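Local coordinates for protein putative Transcriptional Regulator (Rhodococcus sp., PDB 2IA2) that probably binds DNA as a dimeric IclR-type transcriptional regulator and senses a small effector through its C-terminal domain, at residues 65-68 against 73-76; 144-149 against 164-169; 200-205 against 236-241. All coordinates share one frame; numbering follows the deposited sequence.

Overall arrangement
Contact 1 comes first along the chain, in the N-terminal helix-turn-helix domain of this IclR-family protein. It joins the two strands of a beta hairpin in a small three-stranded antiparallel sheet. Contacts 2 and 3 follow, both in the C-terminal IclR domain with its six-stranded antiparallel sheet. Contact 2 sets the turn after edge strand 142-144 against helix 160-169; contact 3 sets edge strand 199-202 against helix 238-244. Their centres lie 20 Å apart, and they touch where Leu201 and Leu205 pack on Ala147 and Thr148. The centre of contact 1 is about 54 and 55 Å from the centres of contacts 2 and 3. The presumed DNA-binding and effector-sensing parts are thus well separated.

Contact 1: 65-68 against 73-76; sequences YVAT and FWLT
Thr68 and Phe73 lie side by side across a tight antiparallel beta hairpin, the wing of the winged helix-turn-helix domain. Their side chains point the same way. Thr68 OG1 sits over one face of the Phe73 ring, toward its rim, 3.5 Å from Phe73 CE2. The hydroxyl is hydrogen-bonded to Ala72 O and Gly70 N in the turn. Val66 is on the same face of the sheet. Its CG1 lies at the edge of the Phe73 ring, and its CG2 meets Leu75 CD2 at 3.8 Å. This apolar face packs against helix 50-63, where Val66 and Phe73 touch Leu60 and Leu57.

The other face carries Ala67 and Trp74. Trp74 CG stands between its own backbone N and carbonyl carbon (chi1 57°), which folds the indole back over the neighbouring strand. One indole face therefore covers Ala67 O and Thr68 N, both offset toward the rim. Ala67 CB reaches Trp74 NE1 at 3.5 Å. Arg36 adds a cation-pi contact to the indole.

Ala67 and Trp74 form the hydrogen-bonded pair of the ladder. Ala67 N gives a bond to Trp74 O at 2.8 Å, nearly along the C=O axis. Trp74 N returns one to Ala67 O at 3.0 Å. Beyond the strand ends, Tyr65 turns its side chain away, and its OH makes a weak hydrogen bond to Arg28 of the second subunit. Its carbonyl still takes part in the hairpin: Thr76 N binds Tyr65 O at 3.0 Å, with the donor 46° out of the carbonyl plane.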
loop_
_atom_site.group_PDB
_atom_site.type_symbol
_atom_site.label_atom_id
_atom_site.label_comp_id
_atom_site.label_asym_id
_atom_site.label_seq_id
_atom_site.Cartn_x
_atom_site.Cartn_y
_atom_site.Cartn_z
ATOM N N TYR A 65 -7.284 -20.950 -1.530
ATOM C CA TYR A 65 -7.040 -19.824 -0.634
ATOM C C TYR A 65 -6.624 -20.302 0.750
ATOM O O TYR A 65 -5.951 -19.559 1.504
ATOM C CB TYR A 65 -8.294 -18.964 -0.498
ATOM C CG TYR A 65 -8.598 -18.171 -1.747
ATOM C CD1 TYR A 65 -9.673 -18.483 -2.549
ATOM C CD2 TYR A 65 -7.818 -17.086 -2.108
ATOM C CE1 TYR A 65 -9.971 -17.737 -3.713
ATOM C CE2 TYR A 65 -8.101 -16.341 -3.271
ATOM C CZ TYR A 65 -9.169 -16.672 -4.062
ATOM O OH TYR A 65 -9.413 -15.940 -5.216
ATOM N N VAL A 66 -7.006 -21.531 1.083
ATOM C CA VAL A 66 -6.708 -22.066 2.414
ATOM C C VAL A 66 -6.057 -23.390 2.171
ATOM O O VAL A 66 -6.384 -24.043 1.198
ATOM C CB VAL A 66 -7.995 -22.208 3.307
ATOM C CG1 VAL A 66 -7.764 -23.048 4.525
ATOM C CG2 VAL A 66 -8.535 -20.820 3.770
ATOM N N ALA A 67 -5.116 -23.764 3.038
ATOM C CA ALA A 67 -4.563 -25.114 3.037
ATOM C C ALA A 67 -4.804 -25.767 4.397
ATOM O O ALA A 67 -5.072 -25.081 5.404
ATOM C CB ALA A 67 -3.088 -25.090 2.697
ATOM N N THR A 68 -4.735 -27.090 4.426
ATOM C CA THR A 68 -5.008 -27.858 5.639
ATOM C C THR A 68 -4.173 -29.140 5.700
ATOM O O THR A 68 -3.755 -29.660 4.670
ATOM C CB THR A 68 -6.541 -28.170 5.825
ATOM O OG1 THR A 68 -6.782 -28.772 7.111
ATOM C CG2 THR A 68 -7.106 -29.073 4.687
ATOM N N PHE A 73 -5.854 -25.308 9.717
ATOM C CA PHE A 73 -6.034 -24.607 8.453
ATOM C C PHE A 73 -5.185 -23.355 8.521
ATOM O O PHE A 73 -4.930 -22.834 9.620
ATOM C CB PHE A 73 -7.514 -24.185 8.311
ATOM C CG PHE A 73 -8.468 -25.320 8.356
ATOM C CD1 PHE A 73 -8.923 -25.839 9.580
ATOM C CD2 PHE A 73 -8.916 -25.897 7.184
ATOM C CE1 PHE A 73 -9.829 -26.928 9.627
ATOM C CE2 PHE A 73 -9.814 -26.991 7.208
ATOM C CZ PHE A 73 -10.269 -27.518 8.438
ATOM N N TRP A 74 -4.725 -22.881 7.367
ATOM C CA TRP A 74 -4.001 -21.629 7.264
ATOM C C TRP A 74 -4.165 -21.058 5.855
ATOM O O TRP A 74 -4.658 -21.732 4.967
ATOM C CB TRP A 74 -2.501 -21.833 7.588
ATOM C CG TRP A 74 -1.859 -22.850 6.702
ATOM C CD1 TRP A 74 -1.200 -22.610 5.516
ATOM C CD2 TRP A 74 -1.826 -24.283 6.892
ATOM N NE1 TRP A 74 -0.756 -23.787 4.974
ATOM C CE2 TRP A 74 -1.117 -24.829 5.784
ATOM C CE3 TRP A 74 -2.330 -25.157 7.882
ATOM C CZ2 TRP A 74 -0.881 -26.224 5.640
ATOM C CZ3 TRP A 74 -2.095 -26.532 7.743
ATOM C CH2 TRP A 74 -1.372 -27.052 6.628
ATOM N N LEU A 75 -3.741 -19.821 5.657
ATOM C CA LEU A 75 -3.919 -19.193 4.358
ATOM C C LEU A 75 -2.754 -19.486 3.436
ATOM O O LEU A 75 -1.662 -19.768 3.882
ATOM C CB LEU A 75 -4.086 -17.673 4.470
ATOM C CG LEU A 75 -5.316 -17.257 5.286
ATOM C CD1 LEU A 75 -5.270 -15.750 5.523
ATOM C CD2 LEU A 75 -6.592 -17.692 4.551
ATOM N N THR A 76 -3.004 -19.370 2.141
ATOM C CA THR A 76 -1.996 -19.568 1.122
ATOM C C THR A 76 -1.791 -18.216 0.450
ATOM O O THR A 76 -2.615 -17.308 0.644
ATOM C CB THR A 76 -2.501 -20.518 0.013
ATOM O OG1 THR A 76 -3.437 -19.813 -0.800
ATOM C CG2 THR A 76 -3.113 -21.836 0.540
#

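Contact 2: 144-149 against 164-169; sequences PAYATS and DAYLEK
Tyr166 reaches from helix 160-169 to the 3-10 turn at Ala145 and Tyr146, in the C-terminal IclR domain, which probably senses an effector. The turn links strand 142-144 to helix 149-156. Contact is made by the far end of one side chain. With chi1 at 164°, the Tyr166 side chain runs out from the helix and brings its OH to the turn. The two tyrosine side chains cross at about a right angle.

The tight point is Tyr166 OH on Tyr146 CB, 3.3 Å apart. The hydroxyl lies near the plane of the Tyr146 ring, at the edge. That ring sits in a buried setting, with Ala147 CB over one face and Leu170, Ile172 and Leu186 around it. Its OH is hydrogen-bonded to Gln173 N.

The Ala145 side is looser. Ala145 CB stays 4.2 Å from Tyr166 OH, and Leu155 of helix 149-156 touches both residues. A water links the segments, weakly on the turn side. It lies in plane at the edge of both tyrosine rings. Its bond from Tyr146 N is weak, at 3.4 Å, while Tyr166 OH holds it closely, at 2.6 Å from the water oxygen.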
loop_
_atom_site.group_PDB
_atom_site.type_symbol
_atom_site.label_atom_id
_atom_site.label_comp_id
_atom_site.label_asym_id
_atom_site.label_seq_id
_atom_site.Cartn_x
_atom_site.Cartn_y
_atom_site.Cartn_z
ATOM N N PRO A 144 1.408 30.441 -0.504
ATOM C CA PRO A 144 2.319 30.502 0.664
ATOM C C PRO A 144 1.759 29.779 1.892
ATOM O O PRO A 144 0.613 29.946 2.213
ATOM C CB PRO A 144 2.493 32.006 0.902
ATOM C CG PRO A 144 1.284 32.674 0.211
ATOM C CD PRO A 144 0.976 31.784 -0.972
ATOM N N ALA A 145 2.572 28.952 2.549
ATOM C CA ALA A 145 2.138 28.184 3.703
ATOM C C ALA A 145 1.596 29.036 4.854
ATOM O O ALA A 145 0.588 28.657 5.509
ATOM C CB ALA A 145 3.282 27.240 4.186
ATOM N N TYR A 146 2.254 30.176 5.116
ATOM C CA TYR A 146 1.889 31.080 6.242
ATOM C C TYR A 146 0.498 31.693 6.176
ATOM O O TYR A 146 -0.015 32.158 7.191
ATOM C CB TYR A 146 2.912 32.221 6.432
ATOM C CG TYR A 146 2.758 33.411 5.505
ATOM C CD1 TYR A 146 1.979 34.506 5.872
ATOM C CD2 TYR A 146 3.406 33.440 4.265
ATOM C CE1 TYR A 146 1.840 35.623 5.015
ATOM C CE2 TYR A 146 3.295 34.524 3.402
ATOM C CZ TYR A 146 2.515 35.622 3.789
ATOM O OH TYR A 146 2.399 36.711 2.958
ATOM N N ALA A 147 -0.092 31.739 4.988
ATOM C CA ALA A 147 -1.340 32.455 4.791
ATOM C C ALA A 147 -2.512 31.538 4.433
ATOM O O ALA A 147 -3.580 32.018 4.038
ATOM C CB ALA A 147 -1.157 33.592 3.716
ATOM N N THR A 148 -2.325 30.223 4.610
ATOM C CA THR A 148 -3.375 29.240 4.329
ATOM C C THR A 148 -3.578 28.369 5.559
ATOM O O THR A 148 -2.643 28.222 6.366
ATOM C CB THR A 148 -2.965 28.339 3.140
ATOM O OG1 THR A 148 -1.749 27.704 3.489
ATOM C CG2 THR A 148 -2.767 29.162 1.883
ATOM N N SER A 149 -4.767 27.788 5.693
ATOM C CA SER A 149 -5.077 26.939 6.807
ATOM C C SER A 149 -4.287 25.650 6.711
ATOM O O SER A 149 -3.734 25.212 7.687
ATOM C CB SER A 149 -6.610 26.680 6.944
ATOM O OG SER A 149 -7.157 25.923 5.856
ATOM N N ASP A 164 11.619 27.067 13.074
ATOM C CA ASP A 164 12.305 28.313 13.456
ATOM C C ASP A 164 13.105 28.869 12.293
ATOM O O ASP A 164 13.122 30.053 12.080
ATOM C CB ASP A 164 13.180 28.078 14.706
ATOM C CG ASP A 164 12.363 28.125 16.017
ATOM O OD1 ASP A 164 11.415 28.956 16.074
ATOM O OD2 ASP A 164 12.674 27.370 16.991
ATOM N N ALA A 165 13.732 27.980 11.525
ATOM C CA ALA A 165 14.459 28.318 10.295
ATOM C C ALA A 165 13.547 28.922 9.244
ATOM O O ALA A 165 13.885 29.934 8.629
ATOM C CB ALA A 165 15.112 27.064 9.729
ATOM N N TYR A 166 12.423 28.251 9.003
ATOM C CA TYR A 166 11.383 28.747 8.112
ATOM C C TYR A 166 10.922 30.161 8.486
ATOM O O TYR A 166 10.728 31.027 7.607
ATOM C CB TYR A 166 10.170 27.796 8.144
ATOM C CG TYR A 166 8.946 28.453 7.565
ATOM C CD1 TYR A 166 8.740 28.480 6.182
ATOM C CD2 TYR A 166 8.019 29.069 8.379
ATOM C CE1 TYR A 166 7.621 29.062 5.626
ATOM C CE2 TYR A 166 6.887 29.667 7.838
ATOM C CZ TYR A 166 6.698 29.668 6.469
ATOM O OH TYR A 166 5.591 30.284 5.926
ATOM N N LEU A 167 10.730 30.384 9.785
ATOM C CA LEU A 167 10.184 31.638 10.275
ATOM C C LEU A 167 11.226 32.737 10.207
ATOM O O LEU A 167 10.887 33.880 9.950
ATOM C CB LEU A 167 9.703 31.501 11.708
ATOM C CG LEU A 167 8.408 30.735 11.913
ATOM C CD1 LEU A 167 8.230 30.520 13.407
ATOM C CD2 LEU A 167 7.251 31.538 11.305
ATOM N N GLU A 168 12.490 32.377 10.422
ATOM C CA GLU A 168 13.605 33.315 10.210
ATOM C C GLU A 168 13.699 33.806 8.750
ATOM O O GLU A 168 13.857 34.989 8.490
ATOM C CB GLU A 168 14.917 32.641 10.624
ATOM C CG GLU A 168 16.004 33.596 11.094
ATOM C CD GLU A 168 17.156 32.860 11.791
ATOM O OE1 GLU A 168 16.980 31.667 12.194
ATOM O OE2 GLU A 168 18.243 33.483 11.937
ATOM N N LYS A 169 13.575 32.875 7.814
ATOM C CA LYS A 169 13.657 33.144 6.390
ATOM C C LYS A 169 12.411 33.863 5.794
ATOM O O LYS A 169 12.486 34.455 4.719
ATOM C CB LYS A 169 13.947 31.818 5.644
ATOM C CG LYS A 169 13.888 31.937 4.103
ATOM C CD LYS A 169 14.965 31.117 3.382
ATOM C CE LYS A 169 14.458 29.721 2.992
ATOM N NZ LYS A 169 15.601 28.801 2.629
HETATM O O HOH W 1 5.116 30.646 3.419
#

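Contact 3: 200-205 against 236-241; sequences VLDQEL and YSLEDL
Asp202 and Leu238 mark the closest backbone approach, 8.4 Å between their CA atoms, where edge strand 199-202 of the C-terminal domain sheet faces the first turn of helix 238-244. Side chains alone bridge this gap. Val200 CG1 meets Leu241 CD1 at 4.2 Å, and the two side chains cross obliquely. Leu241 also rests on Met212 of the adjacent strand 209-217.

With chi1 at -177°, the extended Asp202 side chain sets OD2 beside the Leu238 methyls. It meets Leu238 at about a right angle. Both leucine methyls face the acid, with Leu238 CD1 3.9 Å from Asp202 OD2. The carboxylate finds its polar partners elsewhere. Asp202 OD1 forms a salt bridge with Arg210 and accepts a bond from Gln203 NE2 on its syn side, at 3.2 Å. OD2 forms a salt bridge with Arg178. With an alanine in place of Asp202, Arg210 and Arg178 would probably lose their shared counter-charge, and Gln203 NE2 this acceptor.

The helix start is fixed by a capping box. Asp240 N donates to Ser237 OG at 3.0 Å, and Ser237 N donates to Asp240 OD2 at 3.1 Å. No hydrogen bond links the strand segment to the helix. The helix rests on the sheet edge through one apolar pair and the leucine methyls on the Asp202 carboxylate, while the charge of Asp202 is probably balanced by the two arginines.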
loop_
_atom_site.group_PDB
_atom_site.type_symbol
_atom_site.label_atom_id
_atom_site.label_comp_id
_atom_site.label_asym_id
_atom_site.label_seq_id
_atom_site.Cartn_x
_atom_site.Cartn_y
_atom_site.Cartn_z
ATOM N N VAL A 200 -8.272 27.444 11.619
ATOM C CA VAL A 200 -9.225 28.247 10.906
ATOM C C VAL A 200 -8.571 29.523 10.466
ATOM O O VAL A 200 -7.989 30.229 11.255
ATOM C CB VAL A 200 -10.450 28.566 11.712
ATOM C CG1 VAL A 200 -11.401 29.361 10.929
ATOM C CG2 VAL A 200 -11.096 27.337 12.206
ATOM N N LEU A 201 -8.641 29.781 9.178
ATOM C CA LEU A 201 -8.074 30.964 8.603
ATOM C C LEU A 201 -9.162 31.867 8.130
ATOM O O LEU A 201 -9.926 31.495 7.305
ATOM C CB LEU A 201 -7.142 30.618 7.469
ATOM C CG LEU A 201 -6.152 31.701 7.170
ATOM C CD1 LEU A 201 -4.824 31.136 7.000
ATOM C CD2 LEU A 201 -6.583 32.481 5.989
ATOM N N ASP A 202 -9.243 33.045 8.712
ATOM C CA ASP A 202 -10.351 33.963 8.490
ATOM C C ASP A 202 -9.878 35.152 7.685
ATOM O O ASP A 202 -9.397 36.113 8.218
ATOM C CB ASP A 202 -10.941 34.437 9.802
ATOM C CG ASP A 202 -12.139 35.348 9.612
ATOM O OD1 ASP A 202 -12.680 35.416 8.531
ATOM O OD2 ASP A 202 -12.538 35.992 10.567
ATOM N N GLN A 203 -9.969 35.020 6.384
ATOM C CA GLN A 203 -9.699 36.117 5.427
ATOM C C GLN A 203 -8.304 36.760 5.485
ATOM O O GLN A 203 -8.174 37.963 5.297
ATOM C CB GLN A 203 -10.795 37.201 5.496
ATOM C CG GLN A 203 -12.179 36.645 5.763
ATOM C CD GLN A 203 -13.246 37.692 5.775
ATOM O OE1 GLN A 203 -13.350 38.472 4.841
ATOM N NE2 GLN A 203 -14.085 37.685 6.808
ATOM N N GLU A 204 -7.268 35.953 5.717
ATOM C CA GLU A 204 -5.893 36.455 5.699
ATOM C C GLU A 204 -5.256 36.294 4.316
ATOM O O GLU A 204 -4.209 36.904 4.026
ATOM C CB GLU A 204 -5.047 35.733 6.734
ATOM C CG GLU A 204 -5.480 36.016 8.175
ATOM C CD GLU A 204 -4.499 35.466 9.191
ATOM O OE1 GLU A 204 -3.285 35.672 9.010
ATOM O OE2 GLU A 204 -4.925 34.849 10.176
ATOM N N LEU A 205 -5.893 35.482 3.477
ATOM C CA LEU A 205 -5.386 35.216 2.131
ATOM C C LEU A 205 -6.128 36.140 1.167
ATOM O O LEU A 205 -5.521 36.911 0.419
ATOM C CB LEU A 205 -5.566 33.734 1.744
ATOM C CG LEU A 205 -5.026 33.272 0.376
ATOM C CD1 LEU A 205 -3.537 33.567 0.177
ATOM C CD2 LEU A 205 -5.323 31.777 0.181
ATOM N N TYR A 236 -21.189 31.187 6.169
ATOM C CA TYR A 236 -21.227 30.705 7.599
ATOM C C TYR A 236 -20.655 31.749 8.555
ATOM O O TYR A 236 -19.617 32.334 8.269
ATOM C CB TYR A 236 -20.375 29.407 7.774
ATOM C CG TYR A 236 -20.735 28.278 6.839
ATOM C CD1 TYR A 236 -20.109 28.149 5.595
ATOM C CD2 TYR A 236 -21.709 27.325 7.187
ATOM C CE1 TYR A 236 -20.478 27.161 4.709
ATOM C CE2 TYR A 236 -22.045 26.274 6.292
ATOM C CZ TYR A 236 -21.449 26.229 5.054
ATOM O OH TYR A 236 -21.799 25.210 4.162
ATOM N N SER A 237 -21.256 31.941 9.718
ATOM C CA SER A 237 -20.547 32.652 10.814
ATOM C C SER A 237 -19.390 31.778 11.308
ATOM O O SER A 237 -19.404 30.545 11.076
ATOM C CB SER A 237 -21.489 32.905 11.981
ATOM O OG SER A 237 -21.837 31.664 12.565
ATOM N N LEU A 238 -18.390 32.391 11.949
ATOM C CA LEU A 238 -17.313 31.609 12.560
ATOM C C LEU A 238 -17.828 30.459 13.492
ATOM O O LEU A 238 -17.292 29.336 13.497
ATOM C CB LEU A 238 -16.357 32.510 13.327
ATOM C CG LEU A 238 -15.445 33.393 12.487
ATOM C CD1 LEU A 238 -14.644 34.321 13.396
ATOM C CD2 LEU A 238 -14.527 32.566 11.625
ATOM N N GLU A 239 -18.872 30.746 14.255
ATOM C CA GLU A 239 -19.493 29.755 15.124
ATOM C C GLU A 239 -20.119 28.617 14.339
ATOM O O GLU A 239 -19.927 27.471 14.702
ATOM C CB GLU A 239 -20.486 30.445 16.084
ATOM C CG GLU A 239 -21.567 29.546 16.742
ATOM C CD GLU A 239 -22.839 30.341 17.174
ATOM O OE1 GLU A 239 -22.708 31.499 17.708
ATOM O OE2 GLU A 239 -23.970 29.780 16.978
ATOM N N ASP A 240 -20.830 28.898 13.248
ATOM C CA ASP A 240 -21.399 27.809 12.384
ATOM C C ASP A 240 -20.340 26.857 11.830
ATOM O O ASP A 240 -20.606 25.693 11.629
ATOM C CB ASP A 240 -22.183 28.366 11.182
ATOM C CG ASP A 240 -23.289 29.349 11.577
ATOM O OD1 ASP A 240 -23.784 29.259 12.725
ATOM O OD2 ASP A 240 -23.656 30.224 10.711
ATOM N N LEU A 241 -19.135 27.345 11.553
ATOM C CA LEU A 241 -18.063 26.462 11.015
ATOM C C LEU A 241 -17.765 25.333 12.010
ATOM O O LEU A 241 -17.624 24.152 11.618
ATOM C CB LEU A 241 -16.807 27.272 10.788
ATOM C CG LEU A 241 -16.831 28.540 9.911
ATOM C CD1 LEU A 241 -15.468 29.147 9.976
ATOM C CD2 LEU A 241 -17.086 28.202 8.503
#